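Local coordinates for CrtC domain-containing protein (Fusarium vanettenii 77-13-4, PDB 7A0Q) that probably hydrates the prenyl side chain of the isoflavonoid phytoalexin kievitone, as a fungal kievitone hydratase of the CrtC-like, two-domain lipocalin family, at residues A[56-64]-A[74-82]; A[165-173]-A[208-219]. All coordinates share one frame; numbering follows the deposited sequence.

Contact 1: A[56-64]-A[74-82]; sequences GGSWWSSSY and VVLAHYLDN
Trp59 and Tyr79 face each other as a hydrogen-bonded antiparallel pair: Trp59 N reaches Tyr79 O at 3.0 Å and Tyr79 N returns to Trp59 O. The same two-way exchange recurs between Ser61 and Ala77 and between Ser63 and Val75, and Asp81 N adds a bond to Gly57 O, giving seven backbone bonds in all. CA-H...O contacts fill the steps between, as from Ser58 CA to Tyr79 O.

On the face that carries Ser58, Trp60 and His78, polar and aromatic contacts converge on the imidazole. Ser58 OG and His78 NE2 share a hydrogen bond of 2.9 Å, near the ring plane; His78 ND1 bonds Arg89. The indole of Trp60 turns its CD1 edge toward the His78 ring face, offset, with planes at 63° and Trp60 CD1 3.6 Å from His78 CG. With its CG anti to the backbone N (chi1 176°), His78 brings its ring close to Ser58 and Trp60.

The strands run at 170° and form the beta hairpin 58-66/72-81, whose strand 58-66 pairs with 202-210 of the N-terminal lipocalin-like part.

Apolar contact on the other face is led by Trp59 CE3, 3.7 Å from Tyr79 CD1, the two side chains lying side by side with obliquely inclined rings. Tyr79 OH bonds Thr110.

Two waters complete the polar contacts. One accepts from Gly57 N and donates to Asp81 OD2 at 2.6 Å; the other donates to Val75 O and also bonds Ser61 OG and Ser63 OG, which bond Ser138 and Thr203 respectively as well.

Contact 2: A[165-173]-A[208-219]; sequences TFQFGEGLT and QWGNTAAIPSNW. With NAG (2-acetamido-2-deoxy-beta-D-glucopyranose), chain C.
Phe168 lies against Pro216 where a beta hairpin of the N-terminal lipocalin-type region, turning through a type II' turn from Phe168 to Gly171, meets the connection 211-217 that leads into strand 218-225 of the closed eight-stranded barrel. From CB, the side chain leaves with CG anti to the backbone N (chi1 -175°), which carries the ring in between segment 208-219's residues. CG lies 4.1 Å from Pro216 CD, and CD1 and CE1 run along Pro216 CG and CD. On the other ring branch, CE2 lies near Ile215 CG2. At the tip, CZ stands 3.8 Å from Trp219 CZ3, and the phenyl directs its edge at the indole face. Both faces of the phenyl are occupied: Pro216 CD sits over the centre of one in a CH-pi contact, 9° off the normal, and Gln208 NE2 lies over the centre of the other.

Gln208 NE2 donates to Thr173 OG1 at 2.9 Å, with that oxygen lying in the plane of the amide, which helps hold the amide over the ring. Trp236 and Phe238 of the barrel also meet Phe168 edge-to-face.

The turn itself is tied by backbone: Glu170 N bonds Ala214 O at 2.8 Å, and Gly169 CA comes within 3.2 Å of Ala214 O in a CA-H...O contact. Thr212 OG1 accepts from Ala214 N, an ST turn that shapes the connection, while just beyond it, at the start of strand 218-225, Asn218 ND2 carries the N-linked NAG. Nearer strand 171-173, Asn211 OD1 takes the N-H of Leu172 at 2.8 Å, the donor tilted 33° from the carbonyl plane.

Contact 1 is complete in sequence before contact 2 begins, and their centres lie about 17 Å apart. Strand 202-210 joins them: it pairs with 58-66, the first strand of contact 1, and its last residues begin segment 208-219 of contact 2. The direct touch is there, with Ser58 N 2.8 Å from Gln208 O, probably a hydrogen bond, and Gly56 O packing on Trp209 CB. Contact 1 is buried, its centre about 7 Å from the centre of the molecule, within the N-terminal sheet; contact 2 lies further out, where that sheet passes into the C-terminal barrel. Together they trace a path from one lipocalin-type region to the other, consistent with two closely packed domains.

Contact 1: A[56-64]-A[74-82]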
loop_
_atom_site.group_PDB
_atom_site.type_symbol
_atom_site.label_atom_id
_atom_site.label_comp_id
_atom_site.label_asym_id
_atom_site.label_seq_id
_atom_site.Cartn_x
_atom_site.Cartn_y
_atom_site.Cartn_z
ATOM N N GLY A 56 8.902 -14.944 2.791
ATOM C CA GLY A 56 7.486 -15.103 3.057
ATOM C C GLY A 56 6.782 -13.764 3.175
ATOM O O GLY A 56 7.376 -12.699 3.000
ATOM N N GLY A 57 5.487 -13.823 3.473
ATOM C CA GLY A 57 4.731 -12.630 3.825
ATOM C C GLY A 57 3.964 -12.042 2.641
ATOM O O GLY A 57 3.248 -12.759 1.929
ATOM N N SER A 58 4.086 -10.724 2.458
ATOM C CA SER A 58 3.210 -9.952 1.594
ATOM C C SER A 58 4.034 -9.011 0.722
ATOM O O SER A 58 5.002 -8.410 1.187
ATOM C CB SER A 58 2.202 -9.172 2.460
ATOM O OG SER A 58 1.501 -8.183 1.727
ATOM N N TRP A 59 3.639 -8.899 -0.551
ATOM C CA TRP A 59 4.270 -8.021 -1.536
ATOM C C TRP A 59 3.150 -7.199 -2.167
ATOM O O TRP A 59 2.140 -7.769 -2.585
ATOM C CB TRP A 59 5.028 -8.831 -2.603
ATOM C CG TRP A 59 6.183 -9.682 -2.106
ATOM C CD1 TRP A 59 7.506 -9.364 -2.153
ATOM C CD2 TRP A 59 6.114 -11.003 -1.525
ATOM N NE1 TRP A 59 8.266 -10.392 -1.634
ATOM C CE2 TRP A 59 7.430 -11.403 -1.237
ATOM C CE3 TRP A 59 5.059 -11.869 -1.204
ATOM C CZ2 TRP A 59 7.729 -12.641 -0.652
ATOM C CZ3 TRP A 59 5.355 -13.104 -0.631
ATOM C CH2 TRP A 59 6.681 -13.476 -0.361
ATOM N N TRP A 60 3.310 -5.874 -2.231
ATOM C CA TRP A 60 2.171 -4.996 -2.481
ATOM C C TRP A 60 2.616 -3.740 -3.214
ATOM O O TRP A 60 3.671 -3.183 -2.909
ATOM C CB TRP A 60 1.534 -4.650 -1.129
ATOM C CG TRP A 60 0.269 -3.878 -1.082
ATOM C CD1 TRP A 60 -0.975 -4.374 -0.812
ATOM C CD2 TRP A 60 0.117 -2.453 -1.190
ATOM N NE1 TRP A 60 -1.895 -3.360 -0.773
ATOM C CE2 TRP A 60 -1.254 -2.167 -1.000
ATOM C CE3 TRP A 60 1.002 -1.397 -1.432
ATOM C CZ2 TRP A 60 -1.767 -0.870 -1.061
ATOM C CZ3 TRP A 60 0.491 -0.098 -1.480
ATOM C CH2 TRP A 60 -0.881 0.149 -1.298
ATOM N N SER A 61 1.815 -3.299 -4.185
ATOM C CA SER A 61 2.129 -2.060 -4.886
ATOM C C SER A 61 0.860 -1.290 -5.203
ATOM O O SER A 61 -0.172 -1.873 -5.554
ATOM C CB SER A 61 2.930 -2.307 -6.190
ATOM O OG SER A 61 2.215 -3.060 -7.167
ATOM N N SER A 62 0.943 0.029 -5.049
ATOM C CA SER A 62 -0.091 0.945 -5.530
ATOM C C SER A 62 0.556 1.969 -6.457
ATOM O O SER A 62 1.409 2.753 -6.031
ATOM C CB SER A 62 -0.825 1.597 -4.357
ATOM O OG SER A 62 0.024 2.456 -3.610
ATOM N N SER A 63 0.182 1.928 -7.733
ATOM C CA SER A 63 0.760 2.817 -8.731
ATOM C C SER A 63 -0.204 3.953 -9.021
ATOM O O SER A 63 -1.372 3.712 -9.342
ATOM C CB SER A 63 1.082 2.063 -10.022
ATOM O OG SER A 63 2.048 1.054 -9.797
ATOM N N TYR A 64 0.289 5.179 -8.874
ATOM C CA TYR A 64 -0.444 6.394 -9.195
ATOM C C TYR A 64 0.026 6.834 -10.575
ATOM O O TYR A 64 1.156 7.305 -10.722
ATOM C CB TYR A 64 -0.172 7.463 -8.141
ATOM C CG TYR A 64 -0.475 7.031 -6.716
ATOM C CD1 TYR A 64 0.468 6.344 -5.955
ATOM C CD2 TYR A 64 -1.710 7.316 -6.140
ATOM C CE1 TYR A 64 0.182 5.955 -4.645
ATOM C CE2 TYR A 64 -2.006 6.942 -4.850
ATOM C CZ TYR A 64 -1.063 6.262 -4.106
ATOM O OH TYR A 64 -1.397 5.907 -2.825
ATOM N N VAL A 74 -5.310 4.637 -10.601
ATOM C CA VAL A 74 -4.619 4.037 -9.461
ATOM C C VAL A 74 -4.730 2.529 -9.634
ATOM O O VAL A 74 -5.835 1.994 -9.790
ATOM C CB VAL A 74 -5.198 4.506 -8.118
ATOM C CG1 VAL A 74 -4.572 3.726 -6.970
ATOM C CG2 VAL A 74 -4.956 6.002 -7.931
ATOM N N VAL A 75 -3.590 1.844 -9.641
ATOM C CA VAL A 75 -3.539 0.412 -9.915
ATOM C C VAL A 75 -2.909 -0.291 -8.723
ATOM O O VAL A 75 -1.807 0.073 -8.293
ATOM C CB VAL A 75 -2.749 0.107 -11.200
ATOM C CG1 VAL A 75 -2.675 -1.396 -11.412
ATOM C CG2 VAL A 75 -3.436 0.764 -12.392
ATOM N N LEU A 76 -3.586 -1.315 -8.224
ATOM C CA LEU A 76 -3.148 -2.068 -7.058
ATOM C C LEU A 76 -2.759 -3.482 -7.458
ATOM O O LEU A 76 -3.431 -4.105 -8.281
ATOM C CB LEU A 76 -4.268 -2.142 -6.030
ATOM C CG LEU A 76 -4.398 -1.029 -5.002
ATOM C CD1 LEU A 76 -4.195 0.368 -5.584
ATOM C CD2 LEU A 76 -5.766 -1.152 -4.406
ATOM N N ALA A 77 -1.675 -3.987 -6.874
ATOM C CA ALA A 77 -1.279 -5.382 -7.022
ATOM C C ALA A 77 -0.835 -5.899 -5.663
ATOM O O ALA A 77 -0.115 -5.202 -4.943
ATOM C CB ALA A 77 -0.138 -5.550 -8.025
ATOM N N HIS A 78 -1.243 -7.123 -5.316
ATOM C CA HIS A 78 -0.912 -7.649 -3.997
ATOM C C HIS A 78 -0.835 -9.169 -4.036
ATOM O O HIS A 78 -1.793 -9.817 -4.467
ATOM C CB HIS A 78 -1.968 -7.209 -2.985
ATOM C CG HIS A 78 -1.761 -7.771 -1.614
ATOM N ND1 HIS A 78 -2.800 -8.244 -0.845
ATOM C CD2 HIS A 78 -0.635 -7.942 -0.879
ATOM C CE1 HIS A 78 -2.325 -8.672 0.314
ATOM N NE2 HIS A 78 -1.012 -8.509 0.314
ATOM N N TYR A 79 0.284 -9.728 -3.569
ATOM C CA TYR A 79 0.430 -11.169 -3.376
ATOM C C TYR A 79 0.623 -11.459 -1.896
ATOM O O TYR A 79 1.450 -10.823 -1.242
ATOM C CB TYR A 79 1.622 -11.730 -4.159
ATOM C CG TYR A 79 1.787 -13.236 -4.048
ATOM C CD1 TYR A 79 2.448 -13.813 -2.965
ATOM C CD2 TYR A 79 1.294 -14.076 -5.041
ATOM C CE1 TYR A 79 2.610 -15.199 -2.872
ATOM C CE2 TYR A 79 1.452 -15.458 -4.954
ATOM C CZ TYR A 79 2.101 -16.007 -3.869
ATOM O OH TYR A 79 2.259 -17.376 -3.800
ATOM N N LEU A 80 -0.120 -12.435 -1.379
ATOM C CA LEU A 80 -0.001 -12.838 0.017
ATOM C C LEU A 80 0.320 -14.324 0.092
ATOM O O LEU A 80 -0.389 -15.148 -0.498
ATOM C CB LEU A 80 -1.292 -12.539 0.790
ATOM C CG LEU A 80 -1.219 -12.917 2.275
ATOM C CD1 LEU A 80 -0.257 -12.007 3.021
ATOM C CD2 LEU A 80 -2.589 -12.879 2.930
ATOM N N ASP A 81 1.384 -14.664 0.815
ATOM C CA ASP A 81 1.646 -16.049 1.177
ATOM C C ASP A 81 1.085 -16.318 2.566
ATOM O O ASP A 81 1.305 -15.532 3.490
ATOM C CB ASP A 81 3.135 -16.380 1.151
ATOM C CG ASP A 81 3.391 -17.817 1.560
ATOM O OD1 ASP A 81 3.012 -18.716 0.780
ATOM O OD2 ASP A 81 3.920 -18.046 2.670
ATOM N N ASN A 82 0.369 -17.430 2.708
ATOM C CA ASN A 82 -0.287 -17.807 3.955
ATOM C C ASN A 82 -0.214 -19.322 4.075
ATOM O O ASN A 82 -0.150 -20.013 3.052
ATOM C CB ASN A 82 -1.744 -17.309 3.963
ATOM C CG ASN A 82 -2.538 -17.794 5.155
ATOM O OD1 ASN A 82 -3.104 -18.888 5.137
ATOM N ND2 ASN A 82 -2.594 -16.977 6.196
HETATM O O HOH W 1 4.606 -16.367 4.588
HETATM O O HOH W 2 0.767 -1.280 -8.657
#

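Contact 2: A[165-173]-A[208-219]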
loop_
_atom_site.group_PDB
_atom_site.type_symbol
_atom_site.label_atom_id
_atom_site.label_comp_id
_atom_site.label_asym_id
_atom_site.label_seq_id
_atom_site.Cartn_x
_atom_site.Cartn_y
_atom_site.Cartn_z
ATOM N N THR A 165 10.536 -2.333 12.045
ATOM C CA THR A 165 9.795 -3.398 12.717
ATOM C C THR A 165 8.927 -2.817 13.827
ATOM O O THR A 165 9.253 -1.788 14.419
ATOM C CB THR A 165 10.758 -4.467 13.279
ATOM O OG1 THR A 165 10.016 -5.550 13.860
ATOM C CG2 THR A 165 11.713 -3.862 14.321
ATOM N N PHE A 166 7.802 -3.482 14.094
ATOM C CA PHE A 166 6.943 -3.077 15.209
ATOM C C PHE A 166 6.045 -4.255 15.591
ATOM O O PHE A 166 5.973 -5.267 14.887
ATOM C CB PHE A 166 6.132 -1.807 14.873
ATOM C CG PHE A 166 5.143 -1.960 13.737
ATOM C CD1 PHE A 166 5.536 -1.731 12.419
ATOM C CD2 PHE A 166 3.804 -2.276 13.986
ATOM C CE1 PHE A 166 4.624 -1.844 11.373
ATOM C CE2 PHE A 166 2.893 -2.389 12.949
ATOM C CZ PHE A 166 3.302 -2.170 11.627
ATOM N N GLN A 167 5.379 -4.122 16.743
ATOM C CA GLN A 167 4.507 -5.183 17.242
ATOM C C GLN A 167 3.186 -5.206 16.471
ATOM O O GLN A 167 2.524 -4.174 16.325
ATOM C CB GLN A 167 4.247 -4.988 18.739
ATOM C CG GLN A 167 3.541 -6.173 19.391
ATOM C CD GLN A 167 4.513 -7.239 19.842
ATOM O OE1 GLN A 167 5.705 -7.169 19.539
ATOM N NE2 GLN A 167 4.017 -8.227 20.593
ATOM N N PHE A 168 2.800 -6.389 15.978
ATOM C CA PHE A 168 1.668 -6.527 15.051
ATOM C C PHE A 168 0.975 -7.844 15.362
ATOM O O PHE A 168 1.450 -8.912 14.961
ATOM C CB PHE A 168 2.156 -6.491 13.606
ATOM C CG PHE A 168 1.059 -6.496 12.566
ATOM C CD1 PHE A 168 0.263 -5.388 12.373
ATOM C CD2 PHE A 168 0.868 -7.604 11.746
ATOM C CE1 PHE A 168 -0.725 -5.370 11.408
ATOM C CE2 PHE A 168 -0.119 -7.596 10.761
ATOM C CZ PHE A 168 -0.918 -6.476 10.596
ATOM N N GLY A 169 -0.148 -7.766 16.065
ATOM C CA GLY A 169 -0.769 -8.970 16.575
ATOM C C GLY A 169 -0.009 -9.486 17.777
ATOM O O GLY A 169 0.527 -8.699 18.565
ATOM N N GLU A 170 0.081 -10.807 17.910
ATOM C CA GLU A 170 0.751 -11.386 19.065
ATOM C C GLU A 170 2.269 -11.292 18.989
ATOM O O GLU A 170 2.937 -11.493 20.010
ATOM C CB GLU A 170 0.324 -12.845 19.239
ATOM C CG GLU A 170 0.461 -13.332 20.671
ATOM C CD GLU A 170 0.093 -14.799 20.842
ATOM O OE1 GLU A 170 0.070 -15.541 19.835
ATOM O OE2 GLU A 170 -0.165 -15.203 21.993
ATOM N N GLY A 171 2.828 -10.953 17.830
ATOM C CA GLY A 171 4.270 -10.899 17.668
ATOM C C GLY A 171 4.718 -9.731 16.812
ATOM O O GLY A 171 4.123 -8.650 16.867
ATOM N N LEU A 172 5.757 -9.942 16.012
ATOM C CA LEU A 172 6.425 -8.872 15.286
ATOM C C LEU A 172 6.025 -8.851 13.816
ATOM O O LEU A 172 5.705 -9.883 13.219
ATOM C CB LEU A 172 7.943 -9.030 15.402
ATOM C CG LEU A 172 8.431 -9.037 16.850
ATOM C CD1 LEU A 172 9.845 -9.599 16.929
ATOM C CD2 LEU A 172 8.353 -7.633 17.414
ATOM N N THR A 173 6.019 -7.650 13.241
ATOM C CA THR A 173 6.033 -7.505 11.796
ATOM C C THR A 173 7.252 -6.695 11.388
ATOM O O THR A 173 7.821 -5.930 12.172
ATOM C CB THR A 173 4.753 -6.843 11.254
ATOM O OG1 THR A 173 4.671 -7.069 9.832
ATOM C CG2 THR A 173 4.746 -5.340 11.516
ATOM N N GLN A 208 6.051 -6.501 3.502
ATOM C CA GLN A 208 5.732 -6.783 4.898
ATOM C C GLN A 208 5.771 -8.276 5.150
ATOM O O GLN A 208 5.208 -9.053 4.380
ATOM C CB GLN A 208 4.349 -6.233 5.269
ATOM C CG GLN A 208 4.039 -6.371 6.763
ATOM C CD GLN A 208 2.843 -5.553 7.187
ATOM O OE1 GLN A 208 2.176 -4.926 6.360
ATOM N NE2 GLN A 208 2.560 -5.550 8.494
ATOM N N TRP A 209 6.395 -8.672 6.259
ATOM C CA TRP A 209 6.431 -10.085 6.621
ATOM C C TRP A 209 6.430 -10.174 8.144
ATOM O O TRP A 209 6.755 -9.208 8.830
ATOM C CB TRP A 209 7.631 -10.802 5.968
ATOM C CG TRP A 209 9.025 -10.389 6.404
ATOM C CD1 TRP A 209 9.876 -11.110 7.197
ATOM C CD2 TRP A 209 9.727 -9.182 6.061
ATOM N NE1 TRP A 209 11.054 -10.430 7.366
ATOM C CE2 TRP A 209 10.992 -9.242 6.691
ATOM C CE3 TRP A 209 9.404 -8.052 5.296
ATOM C CZ2 TRP A 209 11.938 -8.225 6.563
ATOM C CZ3 TRP A 209 10.330 -7.032 5.194
ATOM C CH2 TRP A 209 11.588 -7.128 5.826
ATOM N N GLY A 210 6.032 -11.330 8.684
ATOM C CA GLY A 210 5.818 -11.442 10.115
ATOM C C GLY A 210 6.231 -12.794 10.658
ATOM O O GLY A 210 6.648 -13.682 9.916
ATOM N N ASN A 211 6.100 -12.938 11.985
ATOM C CA ASN A 211 6.496 -14.165 12.671
ATOM C C ASN A 211 5.346 -14.833 13.415
ATOM O O ASN A 211 5.590 -15.738 14.226
ATOM C CB ASN A 211 7.657 -13.885 13.641
ATOM C CG ASN A 211 7.228 -13.080 14.870
ATOM O OD1 ASN A 211 6.125 -12.529 14.919
ATOM N ND2 ASN A 211 8.110 -13.008 15.864
ATOM N N THR A 212 4.102 -14.424 13.170
ATOM C CA THR A 212 2.980 -14.990 13.908
ATOM C C THR A 212 1.753 -15.074 13.012
ATOM O O THR A 212 1.522 -14.202 12.167
ATOM C CB THR A 212 2.657 -14.170 15.168
ATOM O OG1 THR A 212 1.562 -14.776 15.871
ATOM C CG2 THR A 212 2.291 -12.724 14.819
ATOM N N ALA A 213 0.977 -16.145 13.198
ATOM C CA ALA A 213 -0.327 -16.249 12.561
ATOM C C ALA A 213 -1.379 -15.396 13.257
ATOM O O ALA A 213 -2.384 -15.043 12.630
ATOM C CB ALA A 213 -0.783 -17.709 12.530
ATOM N N ALA A 214 -1.167 -15.051 14.531
ATOM C CA ALA A 214 -2.145 -14.280 15.297
ATOM C C ALA A 214 -1.923 -12.798 15.013
ATOM O O ALA A 214 -1.297 -12.068 15.782
ATOM C CB ALA A 214 -2.040 -14.588 16.785
ATOM N N ILE A 215 -2.459 -12.352 13.883
ATOM C CA ILE A 215 -2.376 -10.949 13.491
ATOM C C ILE A 215 -3.595 -10.229 14.058
ATOM O O ILE A 215 -4.484 -10.894 14.609
ATOM C CB ILE A 215 -2.270 -10.811 11.963
ATOM C CG1 ILE A 215 -3.489 -11.430 11.268
ATOM C CG2 ILE A 215 -0.977 -11.422 11.475
ATOM C CD1 ILE A 215 -3.487 -11.210 9.769
ATOM N N PRO A 216 -3.678 -8.894 13.984
ATOM C CA PRO A 216 -4.849 -8.204 14.542
ATOM C C PRO A 216 -6.143 -8.663 13.886
ATOM O O PRO A 216 -6.158 -9.125 12.741
ATOM C CB PRO A 216 -4.566 -6.725 14.246
ATOM C CG PRO A 216 -3.063 -6.645 14.185
ATOM C CD PRO A 216 -2.644 -7.936 13.536
ATOM N N SER A 217 -7.243 -8.527 14.630
ATOM C CA SER A 217 -8.547 -8.897 14.089
ATOM C C SER A 217 -8.910 -8.050 12.877
ATOM O O SER A 217 -9.540 -8.540 11.933
ATOM C CB SER A 217 -9.625 -8.765 15.171
ATOM O OG SER A 217 -9.765 -7.410 15.577
ATOM N N ASN A 218 -8.532 -6.774 12.890
ATOM C CA ASN A 218 -8.830 -5.866 11.793
ATOM C C ASN A 218 -8.008 -4.606 11.996
ATOM O O ASN A 218 -7.561 -4.311 13.108
ATOM C CB ASN A 218 -10.330 -5.539 11.683
ATOM C CG ASN A 218 -10.912 -4.787 12.891
ATOM O OD1 ASN A 218 -10.978 -5.306 14.010
ATOM N ND2 ASN A 218 -11.365 -3.561 12.645
ATOM N N TRP A 219 -7.800 -3.874 10.907
ATOM C CA TRP A 219 -7.018 -2.651 10.992
ATOM C C TRP A 219 -7.446 -1.681 9.907
ATOM O O TRP A 219 -8.132 -2.042 8.946
ATOM C CB TRP A 219 -5.507 -2.928 10.871
ATOM C CG TRP A 219 -5.068 -3.570 9.564
ATOM C CD1 TRP A 219 -4.822 -2.937 8.375
ATOM C CD2 TRP A 219 -4.786 -4.958 9.346
ATOM N NE1 TRP A 219 -4.419 -3.852 7.429
ATOM C CE2 TRP A 219 -4.384 -5.096 7.998
ATOM C CE3 TRP A 219 -4.845 -6.098 10.154
ATOM C CZ2 TRP A 219 -4.037 -6.326 7.447
ATOM C CZ3 TRP A 219 -4.500 -7.323 9.603
ATOM C CH2 TRP A 219 -4.104 -7.426 8.260
HETATM C C1 NAG C . -12.028 -2.823 13.684
HETATM C C2 NAG C . -12.067 -1.316 13.497
HETATM C C3 NAG C . -13.030 -0.683 14.503
HETATM C C4 NAG C . -14.395 -1.362 14.493
HETATM C C5 NAG C . -14.274 -2.878 14.562
HETATM C C6 NAG C . -15.584 -3.572 14.277
HETATM C C7 NAG C . -10.104 -0.075 12.688
HETATM C C8 NAG C . -8.780 0.509 13.065
HETATM N N2 NAG C . -10.746 -0.729 13.657
HETATM O O3 NAG C . -13.170 0.698 14.184
HETATM O O4 NAG C . -15.105 -0.957 15.659
HETATM O O5 NAG C . -13.351 -3.353 13.570
HETATM O O6 NAG C . -16.076 -3.207 12.994
HETATM O O7 NAG C . -10.559 0.020 11.552
#